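Side-chain contact in centromeric protein-C, isoform A (Drosophila melanogaster, PDB 6O2K), which probably acts as a chromatin-protein adaptor at the centromere, this chain being its dimeric cupin domain: residues L14-W17 / L18-V21. Residues are numbered along the deposited sequence; the frame is centred on the assembly and turned at random.
Sequences LMQW and LRGV
Leu18 spreads its isobutyl group among three side chains of the preceding helical turn. Its CD1 branch lies 4.0 Å from Leu14 CG and 4.1 Å from Met15 CE, while the other branch, CD2, approaches Trp17 CE3 at the indole's benzo side. Met15 folds back at chi2 and chi3 (53° and 59°), which turns its terminal methyl to Leu18; its CG, anti to the backbone N, lies against Arg19 CD, the two side chains crossing at about a right angle. With alanine at Leu18 both methyl branches would go, and a gap is likely to open between Leu14, Met15 and the indole.

The C-terminus of the helix is a worked example of the Schellman motif. After the helical bond from Arg19 N to Met15 O (2.9 Å), Gly20 takes a positive phi of 77°; its N binds Trp17 O from above the carbonyl plane, and Val21 N makes a weak bond of 3.1 Å to Gln16 O. The reversal brings Val21 CG2 across the Gln16 amide, 3.3 Å from NE2.

Arg68, on strand 64-69, hydrogen-bonds the carbonyls of Trp17 and Leu18, tying the end of helix 6-19 to the six-stranded cupin sheet, while Leu14 packs on Gly114 of the second subunit.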
loop_
_atom_site.group_PDB
_atom_site.type_symbol
_atom_site.label_atom_id
_atom_site.label_comp_id
_atom_site.label_asym_id
_atom_site.label_seq_id
_atom_site.Cartn_x
_atom_site.Cartn_y
_atom_site.Cartn_z
ATOM N N LEU B 14 -12.153 -5.789 -2.828
ATOM C CA LEU B 14 -10.706 -5.991 -2.798
ATOM C C LEU B 14 -10.264 -6.582 -1.464
ATOM O O LEU B 14 -9.522 -7.573 -1.428
ATOM C CB LEU B 14 -9.969 -4.676 -3.067
ATOM C CG LEU B 14 -8.459 -4.700 -2.764
ATOM C CD1 LEU B 14 -7.736 -5.613 -3.756
ATOM C CD2 LEU B 14 -7.845 -3.298 -2.788
ATOM N N MET B 15 -10.709 -5.986 -0.352
ATOM C CA MET B 15 -10.221 -6.451 0.948
ATOM C C MET B 15 -10.724 -7.858 1.268
ATOM O O MET B 15 -9.985 -8.670 1.850
ATOM C CB MET B 15 -10.615 -5.469 2.049
ATOM C CG MET B 15 -9.921 -5.709 3.397
ATOM S SD MET B 15 -8.117 -5.799 3.349
ATOM C CE MET B 15 -7.681 -4.198 2.664
ATOM N N GLN B 16 -11.967 -8.172 0.895
ATOM C CA GLN B 16 -12.468 -9.531 1.083
ATOM C C GLN B 16 -11.647 -10.531 0.280
ATOM O O GLN B 16 -11.371 -11.643 0.749
ATOM C CB GLN B 16 -13.943 -9.597 0.690
ATOM C CG GLN B 16 -14.845 -8.888 1.679
ATOM C CD GLN B 16 -15.977 -9.764 2.157
ATOM O OE1 GLN B 16 -16.777 -10.253 1.359
ATOM N NE2 GLN B 16 -16.044 -9.982 3.467
ATOM N N TRP B 17 -11.228 -10.143 -0.927
ATOM C CA TRP B 17 -10.377 -11.026 -1.718
ATOM C C TRP B 17 -8.999 -11.200 -1.080
ATOM O O TRP B 17 -8.464 -12.319 -1.039
ATOM C CB TRP B 17 -10.253 -10.492 -3.143
ATOM C CG TRP B 17 -9.613 -11.470 -4.055
ATOM C CD1 TRP B 17 -10.195 -12.561 -4.637
ATOM C CD2 TRP B 17 -8.252 -11.469 -4.474
ATOM N NE1 TRP B 17 -9.277 -13.230 -5.406
ATOM C CE2 TRP B 17 -8.074 -12.582 -5.318
ATOM C CE3 TRP B 17 -7.166 -10.638 -4.216
ATOM C CZ2 TRP B 17 -6.855 -12.878 -5.909
ATOM C CZ3 TRP B 17 -5.958 -10.932 -4.802
ATOM C CH2 TRP B 17 -5.811 -12.044 -5.637
ATOM N N LEU B 18 -8.403 -10.112 -0.583
ATOM C CA LEU B 18 -7.115 -10.234 0.094
ATOM C C LEU B 18 -7.233 -11.125 1.322
ATOM O O LEU B 18 -6.338 -11.933 1.600
ATOM C CB LEU B 18 -6.565 -8.854 0.483
ATOM C CG LEU B 18 -6.177 -7.947 -0.684
ATOM C CD1 LEU B 18 -5.871 -6.511 -0.239
ATOM C CD2 LEU B 18 -5.016 -8.549 -1.450
ATOM N N ARG B 19 -8.337 -11.003 2.061
ATOM C CA ARG B 19 -8.542 -11.817 3.253
ATOM C C ARG B 19 -8.848 -13.272 2.929
ATOM O O ARG B 19 -8.845 -14.105 3.844
ATOM C CB ARG B 19 -9.686 -11.244 4.099
ATOM C CG ARG B 19 -9.357 -9.927 4.817
ATOM C CD ARG B 19 -10.637 -9.237 5.275
ATOM N NE ARG B 19 -11.189 -9.847 6.487
ATOM C CZ ARG B 19 -12.363 -9.524 7.021
ATOM N NH1 ARG B 19 -13.128 -8.593 6.455
ATOM N NH2 ARG B 19 -12.773 -10.124 8.128
ATOM N N GLY B 20 -9.123 -13.598 1.670
ATOM C CA GLY B 20 -9.513 -14.954 1.335
ATOM C C GLY B 20 -10.938 -15.309 1.688
ATOM O O GLY B 20 -11.319 -16.476 1.549
ATOM N N VAL B 21 -11.739 -14.342 2.147
ATOM C CA VAL B 21 -13.142 -14.597 2.464
ATOM C C VAL B 21 -14.065 -14.311 1.290
ATOM O O VAL B 21 -15.271 -14.576 1.381
ATOM C CB VAL B 21 -13.590 -13.773 3.689
ATOM C CG1 VAL B 21 -12.576 -13.897 4.815
ATOM C CG2 VAL B 21 -13.779 -12.325 3.314
#